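Local coordinates for protein N5-Carboxyaminoimidazole ribonucleotide synthetase (Staphylococcus aureus subsp. aureus, PDB 3ORQ) that catalyses the ATP-dependent conversion of 5-aminoimidazole ribonucleotide and bicarbonate to N5-carboxyaminoimidazole ribonucleotide, a step of purine biosynthesis, at residues P43-C47 / P48-V52; L108-R111 / L112-K115; I231-T234 / A235-K238. All coordinates share one frame; numbering follows the deposited sequence.

Contact 1 (P43-C47 / P48-V52); sequences PSEDC and PCRYV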
loop_
_atom_site.group_PDB
_atom_site.type_symbol
_atom_site.label_atom_id
_atom_site.label_comp_id
_atom_site.label_asym_id
_atom_site.label_seq_id
_atom_site.Cartn_x
_atom_site.Cartn_y
_atom_site.Cartn_z
ATOM N N PRO A 43 -19.314 -1.562 -15.047
ATOM C CA PRO A 43 -20.025 -0.845 -16.133
ATOM C C PRO A 43 -19.459 0.531 -16.464
ATOM O O PRO A 43 -19.676 1.055 -17.562
ATOM C CB PRO A 43 -21.468 -0.706 -15.580
ATOM C CG PRO A 43 -21.305 -0.826 -14.043
ATOM C CD PRO A 43 -20.189 -1.830 -13.879
ATOM N N SER A 44 -18.716 1.123 -15.526
ATOM C CA SER A 44 -18.285 2.498 -15.707
ATOM C C SER A 44 -16.797 2.600 -16.092
ATOM O O SER A 44 -15.900 2.055 -15.396
ATOM C CB SER A 44 -18.590 3.317 -14.457
ATOM O OG SER A 44 -17.935 4.559 -14.546
ATOM N N GLU A 45 -16.534 3.312 -17.183
ATOM C CA GLU A 45 -15.175 3.469 -17.668
ATOM C C GLU A 45 -14.354 4.424 -16.798
ATOM O O GLU A 45 -13.126 4.514 -16.953
ATOM C CB GLU A 45 -15.172 3.970 -19.123
ATOM C CG GLU A 45 -15.449 5.452 -19.267
ATOM C CD GLU A 45 -15.582 5.883 -20.721
ATOM O OE1 GLU A 45 -15.331 5.037 -21.624
ATOM O OE2 GLU A 45 -15.950 7.063 -20.955
ATOM N N ASP A 46 -15.036 5.133 -15.897
ATOM C CA ASP A 46 -14.360 6.007 -14.919
ATOM C C ASP A 46 -14.175 5.325 -13.566
ATOM O O ASP A 46 -13.753 5.958 -12.613
ATOM C CB ASP A 46 -15.117 7.337 -14.734
ATOM C CG ASP A 46 -15.205 8.160 -16.044
ATOM O OD1 ASP A 46 -14.155 8.324 -16.747
ATOM O OD2 ASP A 46 -16.334 8.637 -16.374
ATOM N N CYS A 47 -14.490 4.038 -13.468
ATOM C CA CYS A 47 -14.332 3.361 -12.193
ATOM C C CYS A 47 -12.904 3.535 -11.678
ATOM O O CYS A 47 -11.960 3.388 -12.434
ATOM C CB CYS A 47 -14.708 1.886 -12.276
ATOM S SG CYS A 47 -13.580 0.800 -13.214
ATOM N N PRO A 48 -12.761 3.816 -10.365
ATOM C CA PRO A 48 -11.495 4.003 -9.654
ATOM C C PRO A 48 -10.474 2.859 -9.837
ATOM O O PRO A 48 -9.286 3.094 -9.693
ATOM C CB PRO A 48 -11.914 4.060 -8.176
ATOM C CG PRO A 48 -13.415 4.436 -8.193
ATOM C CD PRO A 48 -13.954 3.915 -9.498
ATOM N N CYS A 49 -10.926 1.641 -10.125
ATOM C CA CYS A 49 -10.014 0.480 -10.146
ATOM C C CYS A 49 -9.394 0.302 -11.544
ATOM O O CYS A 49 -8.470 -0.480 -11.734
ATOM C CB CYS A 49 -10.790 -0.792 -9.744
ATOM S SG CYS A 49 -9.819 -2.349 -9.557
ATOM N N ARG A 50 -9.871 1.072 -12.511
ATOM C CA ARG A 50 -9.545 0.800 -13.907
ATOM C C ARG A 50 -8.066 0.825 -14.219
ATOM O O ARG A 50 -7.588 0.013 -15.006
ATOM C CB ARG A 50 -10.277 1.762 -14.841
ATOM C CG ARG A 50 -9.788 1.613 -16.268
ATOM C CD ARG A 50 -10.680 2.328 -17.248
ATOM N NE ARG A 50 -10.242 2.078 -18.610
ATOM C CZ ARG A 50 -10.679 2.756 -19.670
ATOM N NH1 ARG A 50 -11.588 3.727 -19.534
ATOM N NH2 ARG A 50 -10.182 2.485 -20.863
ATOM N N TYR A 51 -7.336 1.744 -13.601
ATOM C CA TYR A 51 -5.884 1.839 -13.868
ATOM C C TYR A 51 -4.957 1.209 -12.834
ATOM O O TYR A 51 -3.774 1.529 -12.799
ATOM C CB TYR A 51 -5.515 3.305 -14.136
ATOM C CG TYR A 51 -6.317 3.854 -15.290
ATOM C CD1 TYR A 51 -5.945 3.595 -16.600
ATOM C CD2 TYR A 51 -7.489 4.555 -15.059
ATOM C CE1 TYR A 51 -6.703 4.090 -17.689
ATOM C CE2 TYR A 51 -8.250 5.068 -16.115
ATOM C CZ TYR A 51 -7.846 4.833 -17.420
ATOM O OH TYR A 51 -8.617 5.305 -18.433
ATOM N N VAL A 52 -5.506 0.354 -11.959
ATOM C CA VAL A 52 -4.683 -0.589 -11.216
ATOM C C VAL A 52 -5.048 -2.063 -11.565
ATOM O O VAL A 52 -4.914 -2.987 -10.725
ATOM C CB VAL A 52 -4.797 -0.311 -9.701
ATOM C CG1 VAL A 52 -4.102 0.987 -9.353
ATOM C CG2 VAL A 52 -6.242 -0.278 -9.245
#

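Contact 2 (L108-R111 / L112-K115); sequences LQDR and LTEK. With ADP (adenosine-5'-diphosphate), chain D.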
loop_
_atom_site.group_PDB
_atom_site.type_symbol
_atom_site.label_atom_id
_atom_site.label_comp_id
_atom_site.label_asym_id
_atom_site.label_seq_id
_atom_site.Cartn_x
_atom_site.Cartn_y
_atom_site.Cartn_z
ATOM N N LEU A 108 -27.325 -12.581 1.810
ATOM C CA LEU A 108 -27.132 -11.239 2.351
ATOM C C LEU A 108 -27.626 -10.080 1.484
ATOM O O LEU A 108 -27.627 -8.952 1.940
ATOM C CB LEU A 108 -25.672 -11.015 2.778
ATOM C CG LEU A 108 -25.183 -12.099 3.749
ATOM C CD1 LEU A 108 -23.673 -12.031 3.922
ATOM C CD2 LEU A 108 -25.950 -12.089 5.090
ATOM N N GLN A 109 -28.034 -10.364 0.247
ATOM C CA GLN A 109 -28.566 -9.355 -0.687
ATOM C C GLN A 109 -29.867 -8.806 -0.149
ATOM O O GLN A 109 -30.190 -7.625 -0.294
ATOM C CB GLN A 109 -28.923 -10.013 -2.017
ATOM C CG GLN A 109 -27.891 -9.922 -3.077
ATOM C CD GLN A 109 -28.296 -10.672 -4.328
ATOM O OE1 GLN A 109 -27.748 -10.418 -5.406
ATOM N NE2 GLN A 109 -29.247 -11.612 -4.200
ATOM N N ASP A 110 -30.631 -9.706 0.439
ATOM C CA ASP A 110 -31.994 -9.412 0.821
ATOM C C ASP A 110 -32.107 -9.357 2.356
ATOM O O ASP A 110 -31.899 -10.362 3.022
ATOM C CB ASP A 110 -32.894 -10.466 0.186
ATOM C CG ASP A 110 -34.231 -10.573 0.846
ATOM O OD1 ASP A 110 -34.706 -9.572 1.432
ATOM O OD2 ASP A 110 -34.807 -11.679 0.765
ATOM N N ARG A 111 -32.421 -8.171 2.885
ATOM C CA ARG A 111 -32.581 -7.918 4.328
ATOM C C ARG A 111 -33.431 -8.937 5.082
ATOM O O ARG A 111 -33.102 -9.297 6.205
ATOM C CB ARG A 111 -33.176 -6.530 4.575
ATOM C CG ARG A 111 -32.276 -5.376 4.168
ATOM C CD ARG A 111 -32.670 -4.144 4.922
ATOM N NE ARG A 111 -31.986 -2.951 4.440
ATOM C CZ ARG A 111 -30.839 -2.490 4.923
ATOM N NH1 ARG A 111 -30.221 -3.145 5.885
ATOM N NH2 ARG A 111 -30.301 -1.381 4.427
ATOM N N LEU A 112 -34.532 -9.392 4.489
ATOM C CA LEU A 112 -35.375 -10.401 5.154
ATOM C C LEU A 112 -34.625 -11.715 5.319
ATOM O O LEU A 112 -34.649 -12.326 6.390
ATOM C CB LEU A 112 -36.671 -10.643 4.383
ATOM C CG LEU A 112 -37.610 -11.733 4.910
ATOM C CD1 LEU A 112 -38.003 -11.492 6.377
ATOM C CD2 LEU A 112 -38.862 -11.852 4.030
ATOM N N THR A 113 -33.959 -12.147 4.254
ATOM C CA THR A 113 -33.228 -13.419 4.283
ATOM C C THR A 113 -32.050 -13.308 5.242
ATOM O O THR A 113 -31.734 -14.249 5.968
ATOM C CB THR A 113 -32.836 -13.857 2.855
ATOM O OG1 THR A 113 -34.045 -14.056 2.105
ATOM C CG2 THR A 113 -32.088 -15.152 2.863
ATOM N N GLU A 114 -31.452 -12.125 5.280
ATOM C CA GLU A 114 -30.343 -11.827 6.179
ATOM C C GLU A 114 -30.766 -11.913 7.644
ATOM O O GLU A 114 -30.075 -12.531 8.465
ATOM C CB GLU A 114 -29.791 -10.444 5.883
ATOM C CG GLU A 114 -28.713 -9.956 6.838
ATOM C CD GLU A 114 -28.006 -8.705 6.320
ATOM O OE1 GLU A 114 -28.670 -7.810 5.751
ATOM O OE2 GLU A 114 -26.774 -8.609 6.474
ATOM N N LYS A 115 -31.899 -11.289 7.968
ATOM C CA LYS A 115 -32.431 -11.327 9.325
ATOM C C LYS A 115 -32.830 -12.738 9.723
ATOM O O LYS A 115 -32.453 -13.184 10.800
ATOM C CB LYS A 115 -33.571 -10.321 9.537
ATOM C CG LYS A 115 -33.082 -8.883 9.686
ATOM C CD LYS A 115 -34.213 -7.870 9.543
ATOM C CE LYS A 115 -33.644 -6.467 9.241
ATOM N NZ LYS A 115 -32.659 -6.051 10.278
HETATM P PB ADP D . -27.267 0.557 5.567
HETATM O O1B ADP D . -27.286 -0.895 5.163
HETATM O O2B ADP D . -26.010 1.127 6.163
HETATM O O3B ADP D . -27.861 1.433 4.499
HETATM P PA ADP D . -28.241 0.001 8.182
HETATM O O1A ADP D . -29.390 -0.965 8.321
HETATM O O2A ADP D . -26.839 -0.503 8.412
HETATM O O3A ADP D . -28.353 0.730 6.741
HETATM O "O5'" ADP D . -28.450 1.268 9.147
HETATM C "C5'" ADP D . -27.660 2.438 9.021
HETATM C "C4'" ADP D . -27.642 3.157 10.358
HETATM O "O4'" ADP D . -28.988 3.499 10.783
HETATM C "C3'" ADP D . -27.046 2.309 11.484
HETATM O "O3'" ADP D . -25.621 2.405 11.596
HETATM C "C2'" ADP D . -27.735 2.880 12.714
HETATM O "O2'" ADP D . -26.980 3.949 13.256
HETATM C "C1'" ADP D . -29.087 3.372 12.211
HETATM N N9 ADP D . -30.016 2.262 12.518
HETATM C C8 ADP D . -30.363 1.278 11.662
HETATM N N7 ADP D . -31.197 0.380 12.242
HETATM C C5 ADP D . -31.395 0.828 13.509
HETATM C C6 ADP D . -32.193 0.358 14.671
HETATM N N6 ADP D . -32.928 -0.782 14.558
HETATM N N1 ADP D . -32.123 1.089 15.808
HETATM C C2 ADP D . -31.373 2.214 15.907
HETATM N N3 ADP D . -30.621 2.703 14.891
HETATM C C4 ADP D . -30.607 2.054 13.693
#

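Contact 3 (I231-T234 / A235-K238); sequences IDKT and AEAK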
loop_
_atom_site.group_PDB
_atom_site.type_symbol
_atom_site.label_atom_id
_atom_site.label_comp_id
_atom_site.label_asym_id
_atom_site.label_seq_id
_atom_site.Cartn_x
_atom_site.Cartn_y
_atom_site.Cartn_z
ATOM N N ILE A 231 -15.182 0.292 23.829
ATOM C CA ILE A 231 -16.046 -0.570 24.614
ATOM C C ILE A 231 -15.664 -2.045 24.369
ATOM O O ILE A 231 -15.477 -2.476 23.234
ATOM C CB ILE A 231 -17.507 -0.282 24.294
ATOM C CG1 ILE A 231 -18.429 -1.319 24.908
ATOM C CG2 ILE A 231 -17.736 -0.186 22.794
ATOM C CD1 ILE A 231 -19.881 -0.935 24.752
ATOM N N ASP A 232 -15.540 -2.815 25.443
ATOM C CA ASP A 232 -15.044 -4.177 25.339
ATOM C C ASP A 232 -16.138 -5.144 24.920
ATOM O O ASP A 232 -16.935 -5.579 25.749
ATOM C CB ASP A 232 -14.429 -4.605 26.672
ATOM C CG ASP A 232 -13.828 -6.001 26.619
ATOM O OD1 ASP A 232 -13.313 -6.413 25.540
ATOM O OD2 ASP A 232 -13.866 -6.681 27.677
ATOM N N LYS A 233 -16.178 -5.482 23.637
ATOM C CA LYS A 233 -17.168 -6.427 23.119
ATOM C C LYS A 233 -16.548 -7.492 22.215
ATOM O O LYS A 233 -17.265 -8.313 21.628
ATOM C CB LYS A 233 -18.292 -5.675 22.384
ATOM C CG LYS A 233 -19.351 -4.991 23.276
ATOM C CD LYS A 233 -20.071 -6.043 24.139
ATOM C CE LYS A 233 -21.206 -5.410 24.940
ATOM N NZ LYS A 233 -21.969 -6.445 25.703
ATOM N N THR A 234 -15.214 -7.492 22.110
ATOM C CA THR A 234 -14.498 -8.417 21.215
ATOM C C THR A 234 -14.952 -9.869 21.387
ATOM O O THR A 234 -15.402 -10.514 20.425
ATOM C CB THR A 234 -12.972 -8.326 21.428
ATOM O OG1 THR A 234 -12.538 -7.014 21.089
ATOM C CG2 THR A 234 -12.219 -9.321 20.599
ATOM N N ALA A 235 -14.852 -10.374 22.615
ATOM C CA ALA A 235 -15.192 -11.747 22.880
ATOM C C ALA A 235 -16.656 -12.066 22.494
ATOM O O ALA A 235 -16.923 -13.090 21.856
ATOM C CB ALA A 235 -14.889 -12.106 24.379
ATOM N N GLU A 236 -17.595 -11.201 22.871
ATOM C CA GLU A 236 -18.999 -11.473 22.542
ATOM C C GLU A 236 -19.239 -11.360 21.009
ATOM O O GLU A 236 -19.982 -12.149 20.392
ATOM C CB GLU A 236 -19.929 -10.564 23.341
ATOM C CG GLU A 236 -21.412 -10.911 23.192
ATOM C CD GLU A 236 -22.347 -10.019 24.029
ATOM O OE1 GLU A 236 -21.858 -9.154 24.793
ATOM O OE2 GLU A 236 -23.576 -10.200 23.924
ATOM N N ALA A 237 -18.554 -10.395 20.398
ATOM C CA ALA A 237 -18.578 -10.253 18.951
ATOM C C ALA A 237 -18.038 -11.504 18.263
ATOM O O ALA A 237 -18.596 -11.956 17.287
ATOM C CB ALA A 237 -17.834 -8.984 18.495
ATOM N N LYS A 238 -17.005 -12.104 18.815
ATOM C CA LYS A 238 -16.493 -13.314 18.165
ATOM C C LYS A 238 -17.474 -14.472 18.277
ATOM O O LYS A 238 -17.643 -15.247 17.329
ATOM C CB LYS A 238 -15.127 -13.706 18.688
ATOM C CG LYS A 238 -14.034 -12.801 18.198
ATOM C CD LYS A 238 -12.665 -13.241 18.804
ATOM C CE LYS A 238 -11.577 -12.237 18.478
ATOM N NZ LYS A 238 -10.216 -12.690 18.929
HETATM O O HOH W 1 -13.985 -9.005 25.220
#

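Contact 1 (P43-C47 / P48-V52)
R50 reaches back along the loop to E45 and takes hold of its backbone, not its carboxylate: NH1 of R50 donates to the carbonyl O of E45 over 3.1 Å. The bond is nearly straight, and the oxygen lies at the edge of the guanidinium, almost in its plane. With CG opposite the backbone N (chi1 172°) and every later torsion up to NE also extended, the arginine is an outstretched arm that lays NH1 beside the E45 carbonyl, five residues back. The carboxylate of E45 stays beyond salt-bridge range, with OE1 4.5 Å from NH1 of R50, so the charges probably add only a mild attraction. What touches the arginine there is the E45 methylene, CB standing 3.6 Å from NH1. Next door in the chain, the Y51 ring turns one face to R50, whose CG sits over the ring centre, while the phenol OH lies above one face of the guanidinium near its rim.

Nearer the start of the R50 side chain, C47 tucks its thiol between its own backbone N and carbonyl carbon (chi1 70°). That turns SG toward R50, 3.8 Å from its CB; a cysteine, small and only weakly polar, suits this buried spot, where F56 of strand 55-58 also packs. The peptide N of R50 donates to C47 O at 3.1 Å, from well above the carbonyl plane, closing the type I turn C47 to R50, in which P48, its phi fixed by the ring, is the second residue.

Ahead of it, S44 to C47 forms another type I turn, and S44 OG accepts from D46 N at 3.2 Å, an ST turn. Two successive type I turns thus shape the loop following strand 37-42 in the parallel sheet of the Rossmann-like preATP-grasp domain.

Contact 2 (L108-R111 / L112-K115)
D110 and T113 lock the start of helix 111-120 together: OG1 of T113 donates to OD2 of D110 at 2.8 Å. The other carboxylate oxygen, OD1, accepts from L112 N at 3.1 Å, so D110 is a true N-cap; each donor lies well out of the carboxylate plane. Aspartate suits this place because its short chain, CG opposite the backbone N (chi1 161°), folds both oxygens over the first turn. OD1 also has a salt bridge to R153. Behind the cap, E114 N meets D110 O at 2.9 Å and K115 N bonds to R111 O.

Away from this tight cap, L108 CD2 rests 3.8 Å from E114 OE2, an ordinary van der Waals contact between nearly perpendicular side chains; that oxygen accepts from I271 N. L112 is looser with respect to D110, being partly exposed, and spends its contact on F128 and S130 instead.

R111 leaves the helix on an extended chain for the nucleotide, and NH2 donates to O1B of ADP at 3.1 Å. K115 NZ instead pairs with E186. A capped helix start thus presents a cation to the beta-phosphate, whose negative charge it probably offsets.

Contact 3 (I231-T234 / A235-K238)
K233 and E236 run alongside each other in the same direction off the first turn of helix 234-245, and their ends close a salt bridge: NZ of K233 stands 2.9 Å from OE1 of E236. The ammonium comes to the syn side of the carboxylate, 24° out of its plane. The lysine gets there by a bend at its second torsion (chi2 -61°), which swings CD alongside the extended glutamate, 3.6 Å from the same OE1. NZ has a further partner in N264 O, so its position is fixed by a carboxylate and a carbonyl together.

T234 and K238, one helical turn apart, are likewise aligned. Here the touch is apolar: CG2 of T234 meets CE of K238 at 3.7 Å, the lysine's methylenes giving an apolar shaft between backbone and ammonium. A237 points its CB back toward 231-234, 3.3 Å from K233 O, and reaches L212, L197 and F258 of the underlying strands; a small residue fits close to such a sheet.

The backbone bonds are A237 N to K233 O, 2.7 Å, and K238 N to T234 O. K233 holds the N-cap position, but its side chain goes to E236; A235 N is met instead by a water that donates to OD1 of D232. This is a helix N-terminus set where a helix packs on the large antiparallel sheet of the ATP-grasp domain.

How the contacts relate
Contact 2 is the one that belongs to the nucleotide site: through R111 it touches ADP and comes within about 7 Å of the magnesium ion, side chain to metal. Contact 1 lies about 29 Å from it, centre to centre, in the preATP-grasp region, though the P48 side chain is about 6 Å from the bound pyrophosphate. Contact 3, about 24 Å from contact 2 by centres, lies at the surface, outside the nucleotide site; its K233 side chain is about 10 Å from that of E194, which bonds to ADP. Contacts 1 and 3 fall on opposite sides of the chain's centre, their nearest atoms about 30 Å apart. Contacts 2 and 3 both stand at helix starts, whereas contact 1 is loop.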